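Local structure of Hydrogenase/urease nickel incorporation protein HypB (Helicobacter pylori, 4LPS) at residues Ile154-Val159 with Ala178-Lys183; Val48-Ser53 with Ile134-Asn139; Lys183-Glu188 with Leu212-Asp217. The protein uses its low intrinsic GTPase activity, together with a nickel- or zinc-binding site, to support nickel insertion into [NiFe] hydrogenase and is also required for maturation of urease. One frame throughout, in Å; residues are numbered along the deposited sequence.

Contact 1 of 3, residues Ile154-Val159 with Ala178-Lys183; sequences IVLLSV and AVIISK. With GDP (guanosine-5'-diphosphate), chain D.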
# COMPACT_ATOMS: atom_id res chain seq x y z
N ILE A 154 -2.61 -3.03 2.44
CA ILE A 154 -3.46 -3.22 1.28
C ILE A 154 -2.69 -3.87 0.14
O ILE A 154 -1.58 -3.45 -0.20
CB ILE A 154 -4.07 -1.88 0.84
CG1 ILE A 154 -4.92 -1.31 1.98
CG2 ILE A 154 -4.91 -2.07 -0.42
CD1 ILE A 154 -5.31 0.15 1.80
N VAL A 155 -3.28 -4.91 -0.44
CA VAL A 155 -2.63 -5.69 -1.48
C VAL A 155 -3.28 -5.50 -2.85
O VAL A 155 -4.50 -5.60 -3.00
CB VAL A 155 -2.65 -7.20 -1.13
CG1 VAL A 155 -1.96 -8.00 -2.22
CG2 VAL A 155 -1.97 -7.44 0.21
N LEU A 156 -2.46 -5.19 -3.86
CA LEU A 156 -2.94 -5.12 -5.23
C LEU A 156 -2.71 -6.44 -5.95
O LEU A 156 -1.64 -7.04 -5.85
CB LEU A 156 -2.25 -3.99 -6.01
CG LEU A 156 -2.66 -2.54 -5.77
CD1 LEU A 156 -2.17 -2.01 -4.42
CD2 LEU A 156 -2.14 -1.66 -6.90
N LEU A 157 -3.75 -6.90 -6.65
CA LEU A 157 -3.61 -8.00 -7.59
C LEU A 157 -4.04 -7.49 -8.95
O LEU A 157 -5.21 -7.16 -9.15
CB LEU A 157 -4.45 -9.21 -7.17
CG LEU A 157 -4.55 -10.35 -8.19
CD1 LEU A 157 -3.17 -10.88 -8.54
CD2 LEU A 157 -5.45 -11.47 -7.69
N SER A 158 -3.10 -7.42 -9.89
CA SER A 158 -3.42 -6.87 -11.20
C SER A 158 -3.99 -7.97 -12.09
O SER A 158 -3.62 -9.14 -11.97
CB SER A 158 -2.19 -6.23 -11.85
OG SER A 158 -1.40 -7.18 -12.53
N VAL A 159 -4.93 -7.58 -12.94
CA VAL A 159 -5.61 -8.51 -13.84
C VAL A 159 -4.63 -9.36 -14.67
O VAL A 159 -4.81 -10.58 -14.76
CB VAL A 159 -6.59 -7.77 -14.78
CG1 VAL A 159 -6.96 -8.62 -15.98
CG2 VAL A 159 -7.85 -7.38 -14.02
N ALA A 178 -7.59 -4.90 2.87
CA ALA A 178 -8.32 -4.66 1.64
C ALA A 178 -7.53 -5.19 0.46
O ALA A 178 -6.29 -5.17 0.46
CB ALA A 178 -8.60 -3.17 1.46
N VAL A 179 -8.23 -5.67 -0.56
CA VAL A 179 -7.59 -6.13 -1.77
C VAL A 179 -8.07 -5.29 -2.94
O VAL A 179 -9.27 -5.03 -3.09
CB VAL A 179 -7.88 -7.63 -2.05
CG1 VAL A 179 -7.18 -8.09 -3.33
CG2 VAL A 179 -7.42 -8.48 -0.89
N ILE A 180 -7.13 -4.83 -3.76
CA ILE A 180 -7.47 -4.09 -4.96
C ILE A 180 -7.18 -4.93 -6.20
O ILE A 180 -6.04 -5.33 -6.43
CB ILE A 180 -6.67 -2.77 -5.05
CG1 ILE A 180 -7.03 -1.85 -3.88
CG2 ILE A 180 -6.93 -2.08 -6.38
CD1 ILE A 180 -6.10 -0.67 -3.74
N ILE A 181 -8.21 -5.20 -7.00
CA ILE A 181 -8.00 -5.78 -8.31
C ILE A 181 -7.67 -4.65 -9.27
O ILE A 181 -8.56 -3.92 -9.72
CB ILE A 181 -9.23 -6.57 -8.81
CG1 ILE A 181 -9.57 -7.70 -7.84
CG2 ILE A 181 -8.97 -7.14 -10.20
CD1 ILE A 181 -10.82 -8.49 -8.22
N SER A 182 -6.39 -4.49 -9.58
CA SER A 182 -5.94 -3.34 -10.35
C SER A 182 -5.90 -3.66 -11.84
O SER A 182 -5.98 -4.82 -12.23
CB SER A 182 -4.56 -2.87 -9.86
OG SER A 182 -3.60 -3.90 -9.92
N LYS A 183 -5.80 -2.61 -12.65
CA LYS A 183 -5.88 -2.72 -14.11
C LYS A 183 -7.17 -3.44 -14.52
O LYS A 183 -7.17 -4.31 -15.39
CB LYS A 183 -4.65 -3.44 -14.67
CG LYS A 183 -3.33 -2.94 -14.07
CD LYS A 183 -2.11 -3.53 -14.77
CE LYS A 183 -0.83 -3.06 -14.10
NZ LYS A 183 0.40 -3.54 -14.80
PB GDP D . 4.15 -0.60 -9.83
O1B GDP D . 5.47 -1.14 -10.33
O2B GDP D . 4.36 0.68 -9.05
O3B GDP D . 3.49 -1.59 -8.91
O3A GDP D . 3.17 -0.34 -11.07
PA GDP D . 3.37 0.86 -12.12
O1A GDP D . 2.66 2.10 -11.64
O2A GDP D . 4.83 1.14 -12.39
O5' GDP D . 2.62 0.30 -13.41
C5' GDP D . 3.26 -0.62 -14.29
C4' GDP D . 2.59 -0.54 -15.65
O4' GDP D . 1.19 -0.78 -15.51
C3' GDP D . 2.74 0.84 -16.25
O3' GDP D . 2.99 0.70 -17.65
C2' GDP D . 1.39 1.50 -16.06
O2' GDP D . 1.12 2.39 -17.14
C1' GDP D . 0.46 0.31 -16.10
N9 GDP D . -0.79 0.52 -15.33
C8 GDP D . -0.92 0.97 -14.07
N7 GDP D . -2.23 1.00 -13.71
C5 GDP D . -2.95 0.55 -14.76
C6 GDP D . -4.38 0.31 -15.07
O6 GDP D . -5.27 0.56 -14.23
N1 GDP D . -4.70 -0.17 -16.28
C2 GDP D . -3.76 -0.44 -17.20
N2 GDP D . -4.15 -0.93 -18.41
N3 GDP D . -2.44 -0.26 -16.99
C4 GDP D . -1.99 0.23 -15.81
O HOH W 1 0.28 -6.36 -14.37
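Lys183 NZ is gripped three ways beside Ser158: it gives a hydrogen bond to O4' of the GDP ribose at 3.0 Å, another to the backbone O of Gly56, and a third to a water. That water lies 2.6 Å from Ser158 OG, to which it donates, and Glu161 holds the same hydroxyl. The lysine reaches this position with its chain extended beyond CG, so that its methylenes run over one face of the guanine; CG is 3.6 Å from base atom C6. On the sheet face it shares with Ser158, Ser182 leans its hydroxyl over the neighbouring strand, with OG 3.3 Å from CB of Ser158 and hydrogen-bonded to Ser57 O in the phosphate-binding loop. Behind these polar ends the two segments are adjacent parallel strands of the nucleotide-binding sheet, joined by a beta-alpha-beta crossover through helices 165-168 and 170-174. Their axes differ by 26°. Five backbone hydrogen bonds set the register, among them Ile180 N to Val155 O at 2.8 Å. The bond from Ser182 N to Leu157 O is bent, its donor standing 46° out of the carbonyl plane where the strands are about to end. On the face carrying Ile154, Leu156 and Ile180, the Ile180 CD1 methyl meets Ile154 CG2 at 3.8 Å, and helix 218-234 packs on both isoleucines. The other face presents Val155, Leu157, Val179 and Ile181 to helices 170-174 and 194-204. Past the last bridge, the CG2 methyl of Val159 rests 4.0 Å from CG2 of Ile181.

Contact 2 of 3, residues Val48-Ser53 with Ile134-Asn139; sequences VLNFMS and IENVGN. With MG (magnesium ion), chain C; PO4 (phosphate ion), chain E.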
# COMPACT_ATOMS: atom_id res chain seq x y z
N VAL A 48 -1.42 5.55 8.51
CA VAL A 48 -0.37 4.94 7.70
C VAL A 48 -0.86 3.73 6.90
O VAL A 48 -1.48 2.81 7.45
CB VAL A 48 0.83 4.53 8.57
CG1 VAL A 48 1.93 3.93 7.73
CG2 VAL A 48 1.34 5.74 9.33
N LEU A 49 -0.58 3.75 5.60
CA LEU A 49 -0.98 2.67 4.70
C LEU A 49 0.25 1.97 4.13
O LEU A 49 1.24 2.62 3.78
CB LEU A 49 -1.85 3.21 3.56
CG LEU A 49 -3.04 4.09 3.96
CD1 LEU A 49 -3.73 4.65 2.72
CD2 LEU A 49 -4.03 3.30 4.79
N ASN A 50 0.19 0.65 4.07
CA ASN A 50 1.26 -0.16 3.50
C ASN A 50 0.76 -0.93 2.28
O ASN A 50 -0.02 -1.88 2.41
CB ASN A 50 1.81 -1.12 4.56
CG ASN A 50 2.80 -2.12 4.00
OD1 ASN A 50 3.58 -1.80 3.10
ND2 ASN A 50 2.78 -3.34 4.53
N PHE A 51 1.20 -0.51 1.10
CA PHE A 51 0.76 -1.13 -0.14
C PHE A 51 1.74 -2.20 -0.63
O PHE A 51 2.92 -1.93 -0.82
CB PHE A 51 0.56 -0.08 -1.23
CG PHE A 51 -0.70 0.73 -1.05
CD1 PHE A 51 -1.92 0.25 -1.50
CD2 PHE A 51 -0.65 1.98 -0.44
CE1 PHE A 51 -3.08 0.99 -1.33
CE2 PHE A 51 -1.80 2.73 -0.27
CZ PHE A 51 -3.02 2.24 -0.72
N MET A 52 1.22 -3.41 -0.82
CA MET A 52 2.04 -4.53 -1.26
C MET A 52 1.46 -5.15 -2.53
O MET A 52 0.24 -5.19 -2.71
CB MET A 52 2.13 -5.57 -0.14
CG MET A 52 2.97 -5.10 1.04
SD MET A 52 2.82 -6.20 2.45
CE MET A 52 1.07 -6.02 2.82
N SER A 53 2.34 -5.61 -3.41
CA SER A 53 1.93 -6.26 -4.65
C SER A 53 3.13 -6.87 -5.34
O SER A 53 4.27 -6.70 -4.89
CB SER A 53 1.24 -5.28 -5.59
OG SER A 53 2.20 -4.49 -6.28
N ILE A 134 3.24 3.94 2.54
CA ILE A 134 4.40 3.11 2.27
C ILE A 134 4.14 2.26 1.03
O ILE A 134 3.23 1.43 1.02
CB ILE A 134 4.73 2.20 3.47
CG1 ILE A 134 5.03 3.05 4.71
CG2 ILE A 134 5.91 1.29 3.15
CD1 ILE A 134 5.08 2.25 6.00
N GLU A 135 4.92 2.48 -0.03
CA GLU A 135 4.88 1.58 -1.17
C GLU A 135 6.01 0.57 -1.03
O GLU A 135 7.18 0.90 -1.19
CB GLU A 135 4.98 2.33 -2.50
CG GLU A 135 4.77 1.40 -3.70
CD GLU A 135 4.99 2.06 -5.05
OE1 GLU A 135 5.63 1.44 -5.92
OE2 GLU A 135 4.53 3.20 -5.24
N ASN A 136 5.63 -0.67 -0.72
CA ASN A 136 6.61 -1.71 -0.44
C ASN A 136 7.31 -2.21 -1.70
O ASN A 136 6.87 -1.94 -2.82
CB ASN A 136 5.93 -2.88 0.27
CG ASN A 136 6.78 -3.44 1.39
OD1 ASN A 136 7.96 -3.73 1.20
ND2 ASN A 136 6.18 -3.59 2.57
N VAL A 137 8.42 -2.90 -1.49
CA VAL A 137 9.14 -3.58 -2.56
C VAL A 137 8.21 -4.53 -3.31
O VAL A 137 7.42 -5.25 -2.69
CB VAL A 137 10.35 -4.37 -2.01
CG1 VAL A 137 11.09 -5.10 -3.13
CG2 VAL A 137 11.29 -3.44 -1.26
N GLY A 138 8.30 -4.53 -4.64
CA GLY A 138 7.52 -5.46 -5.44
C GLY A 138 7.88 -6.90 -5.09
O GLY A 138 9.00 -7.35 -5.36
N ASN A 139 6.92 -7.60 -4.50
CA ASN A 139 7.12 -8.94 -3.95
C ASN A 139 5.82 -9.41 -3.32
O ASN A 139 5.27 -8.73 -2.45
CB ASN A 139 8.26 -8.94 -2.92
CG ASN A 139 8.63 -10.33 -2.44
OD1 ASN A 139 7.99 -11.32 -2.80
ND2 ASN A 139 9.68 -10.42 -1.64
MG MG C . 6.34 1.35 -8.24
P PO4 E . 7.61 -2.01 -7.85
O1 PO4 E . 8.24 -1.93 -6.49
O2 PO4 E . 7.24 -0.61 -8.30
O3 PO4 E . 8.58 -2.61 -8.83
O4 PO4 E . 6.37 -2.86 -7.78
O HOH W 2 5.00 -6.14 -1.94
O HOH W 3 6.88 1.34 -10.44
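The Walker B (G3) element of this G3E GTPase, Glu135-x-x-Gly138, here runs parallel alongside Val48-Ser53, the strand that leads into the phosphate-binding loop. Glu135 lies on an extended chain, CG anti to the backbone N (chi1 -173°), which carries its OE1 to the magnesium ion at 2.4 Å; Thr60 and Asp86 are further ligands. A phosphate ion, probably from the crystallisation liquor, also coordinates this metal through O2, and a weak bond from Gly138 N reaches its O1. Two parallel bridges, Asn50 with Ile134 and Phe51 with Glu135, fix the register. They are backed by Ile134 N to Leu49 O at 2.7 Å and Phe51 N to Ile134 O at 2.8 Å. Beyond them the backbone pairing continues through Asn136 N and Phe51 O, and the end of the segment is then tied by Asn139 N, which bonds to Ser53 O in the carbonyl plane at 2.8 Å. Two side-chain amides also meet: Asn136 ND2 donates to Asn50 OD1 at 3.2 Å with the amide planes 52° apart. Each amide is held at its other end, Asn50 ND2 by Asn153 and Asn136 OD1 by Val137 N and Leu108 N, which would fix their rotation. Asn139 OD1 accepts from Val141 N, and its ND2 bonds to the backbone O of Cys106, a nickel ligand with Cys142, so the segment runs from the magnesium site toward the nickel site. Strand 152-158 flanks 48-53 on its other edge, and helix 59-66 packs over Phe51 and Glu135.

Contact 3 of 3, residues Lys183-Glu188 with Leu212-Asp217; sequences KADMVE and LMSSKD. With GDP (guanosine-5'-diphosphate), chain D.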
# COMPACT_ATOMS: atom_id res chain seq x y z
N LYS A 183 -5.80 -2.61 -12.65
CA LYS A 183 -5.88 -2.72 -14.11
C LYS A 183 -7.17 -3.44 -14.52
O LYS A 183 -7.17 -4.31 -15.39
CB LYS A 183 -4.65 -3.44 -14.67
CG LYS A 183 -3.33 -2.94 -14.07
CD LYS A 183 -2.11 -3.53 -14.77
CE LYS A 183 -0.83 -3.06 -14.10
NZ LYS A 183 0.40 -3.54 -14.80
N ALA A 184 -8.27 -3.05 -13.89
CA ALA A 184 -9.57 -3.68 -14.12
C ALA A 184 -10.08 -3.47 -15.54
O ALA A 184 -10.98 -4.18 -15.99
CB ALA A 184 -10.58 -3.17 -13.10
N ASP A 185 -9.52 -2.49 -16.24
CA ASP A 185 -9.82 -2.27 -17.65
C ASP A 185 -9.42 -3.46 -18.53
O ASP A 185 -9.87 -3.58 -19.67
CB ASP A 185 -9.13 -1.00 -18.15
CG ASP A 185 -7.64 -0.99 -17.85
OD1 ASP A 185 -7.27 -0.93 -16.66
OD2 ASP A 185 -6.84 -1.04 -18.80
N MET A 186 -8.56 -4.33 -17.99
CA MET A 186 -8.00 -5.45 -18.76
C MET A 186 -8.72 -6.78 -18.56
O MET A 186 -8.27 -7.81 -19.06
CB MET A 186 -6.51 -5.61 -18.40
CG MET A 186 -5.63 -4.45 -18.83
SD MET A 186 -5.25 -4.50 -20.59
CE MET A 186 -5.02 -2.76 -20.95
N VAL A 187 -9.83 -6.77 -17.82
CA VAL A 187 -10.53 -8.00 -17.46
C VAL A 187 -10.94 -8.85 -18.67
O VAL A 187 -10.74 -10.07 -18.67
CB VAL A 187 -11.80 -7.70 -16.63
CG1 VAL A 187 -12.74 -8.90 -16.59
CG2 VAL A 187 -11.41 -7.29 -15.22
N GLU A 188 -11.48 -8.20 -19.69
CA GLU A 188 -12.00 -8.92 -20.86
C GLU A 188 -10.91 -9.57 -21.72
O GLU A 188 -11.04 -10.73 -22.11
CB GLU A 188 -12.84 -7.97 -21.72
CG GLU A 188 -13.95 -8.66 -22.48
CD GLU A 188 -14.95 -7.69 -23.09
OE1 GLU A 188 -14.68 -7.17 -24.20
OE2 GLU A 188 -16.00 -7.45 -22.46
N LEU A 212 -12.41 -3.09 -7.42
CA LEU A 212 -12.02 -3.04 -8.83
C LEU A 212 -11.49 -1.65 -9.14
O LEU A 212 -12.19 -0.66 -8.92
CB LEU A 212 -13.20 -3.39 -9.73
CG LEU A 212 -13.55 -4.87 -9.90
CD1 LEU A 212 -14.94 -5.02 -10.50
CD2 LEU A 212 -12.52 -5.56 -10.78
N MET A 213 -10.26 -1.58 -9.62
CA MET A 213 -9.63 -0.29 -9.87
C MET A 213 -8.97 -0.25 -11.24
O MET A 213 -8.33 -1.21 -11.66
CB MET A 213 -8.60 0.02 -8.78
CG MET A 213 -7.66 1.17 -9.13
SD MET A 213 -6.61 1.70 -7.77
CE MET A 213 -7.82 1.88 -6.46
N SER A 214 -9.13 0.88 -11.92
CA SER A 214 -8.41 1.14 -13.16
C SER A 214 -7.94 2.58 -13.18
O SER A 214 -8.65 3.49 -12.74
CB SER A 214 -9.30 0.83 -14.37
OG SER A 214 -8.65 1.18 -15.58
N SER A 215 -6.73 2.80 -13.69
CA SER A 215 -6.21 4.14 -13.88
C SER A 215 -7.05 4.92 -14.89
O SER A 215 -6.99 6.15 -14.96
CB SER A 215 -4.75 4.09 -14.34
OG SER A 215 -4.63 3.38 -15.56
N LYS A 216 -7.84 4.19 -15.68
CA LYS A 216 -8.70 4.78 -16.69
C LYS A 216 -10.09 5.07 -16.13
O LYS A 216 -10.97 5.55 -16.84
CB LYS A 216 -8.80 3.86 -17.90
CG LYS A 216 -7.46 3.58 -18.56
CD LYS A 216 -7.60 2.59 -19.72
CE LYS A 216 -6.31 2.50 -20.52
NZ LYS A 216 -6.18 1.18 -21.21
N ASP A 217 -10.28 4.74 -14.85
CA ASP A 217 -11.58 4.91 -14.20
C ASP A 217 -11.41 5.77 -12.95
O ASP A 217 -11.17 5.26 -11.85
CB ASP A 217 -12.18 3.53 -13.86
CG ASP A 217 -13.41 3.61 -12.97
OD1 ASP A 217 -13.93 4.71 -12.70
OD2 ASP A 217 -13.90 2.53 -12.55
PB GDP D . 4.15 -0.60 -9.83
O1B GDP D . 5.47 -1.14 -10.33
O2B GDP D . 4.36 0.68 -9.05
O3B GDP D . 3.49 -1.59 -8.91
O3A GDP D . 3.17 -0.34 -11.07
PA GDP D . 3.37 0.86 -12.12
O1A GDP D . 2.66 2.10 -11.64
O2A GDP D . 4.83 1.14 -12.39
O5' GDP D . 2.62 0.30 -13.41
C5' GDP D . 3.26 -0.62 -14.29
C4' GDP D . 2.59 -0.54 -15.65
O4' GDP D . 1.19 -0.78 -15.51
C3' GDP D . 2.74 0.84 -16.25
O3' GDP D . 2.99 0.70 -17.65
C2' GDP D . 1.39 1.50 -16.06
O2' GDP D . 1.12 2.39 -17.14
C1' GDP D . 0.46 0.31 -16.10
N9 GDP D . -0.79 0.52 -15.33
C8 GDP D . -0.92 0.97 -14.07
N7 GDP D . -2.23 1.00 -13.71
C5 GDP D . -2.95 0.55 -14.76
C6 GDP D . -4.38 0.31 -15.07
O6 GDP D . -5.27 0.56 -14.23
N1 GDP D . -4.70 -0.17 -16.28
C2 GDP D . -3.76 -0.44 -17.20
N2 GDP D . -4.15 -0.93 -18.41
N3 GDP D . -2.44 -0.26 -16.99
C4 GDP D . -1.99 0.23 -15.81
O HOH W 4 -7.97 -0.98 -21.43
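Asp185 and Ser214 form the tight half of this contact. The serine hydroxyl donates to Asp185 OD1 at 2.7 Å, coming from above the carboxylate plane, 48° out of it. The same OG accepts from Lys216 N, an ST turn that ties the hydroxyl to its own loop. Asp185 OD1 also receives N1 of the guanine at 2.7 Å, while OD2 receives the base amino group N2 at 2.7 Å, both nearly straight. A first torsion of 53° sets CG between the backbone N and carbonyl carbon and puts the carboxylate within reach of both base and serine. Close by, the backbones join through Ala184 N and Met213 O at 2.9 Å, and Ala184 CB packs at 3.9 Å against CD2 of Leu212. The loose side lies at Lys216, an exposed residue whose extended chain crosses Asp185 at about a right angle. Its NZ forms a salt bridge with Asp185 OD2 at 3.3 Å, in which the hydrogen bond is weak, and a water spans the same two atoms as a second link. Ser182-Lys183-Ala184-Asp185 occupies the place of the G4 (N/T-K-x-D) element of GTPases, with serine at its first position, and Ser214-Ser215-Lys216 occupies the place of the G5 loop. In the latter, Ser215 N donates to GDP O6 at 2.7 Å. Together the carboxylate reads two donors and the loop amide one acceptor, a pattern matching guanine and not adenine, and the neighbouring Lys216 probably helps to stabilise negative charge on Asp185.

From the N terminus, strand 47-52 is the first partner to appear, and contact 2 closes an 80-residue loop when strand 131-135 returns beside it. The chain then enters strand 152-158, and contact 1 closes a shorter excursion of 18 residues, half of them helical. Contact 3 follows, bringing the loop after strand 210-212 back to the loop that ends contact 1. The three lie in series, without nesting or crossing. Contacts 1 and 2 meet within one sheet, where Ile154 N lies 2.8 Å from Asn50 O. Contacts 1 and 3 share Lys183 and both touch GDP, whereas contacts 2 and 3, with centres about 20 Å apart, do not touch.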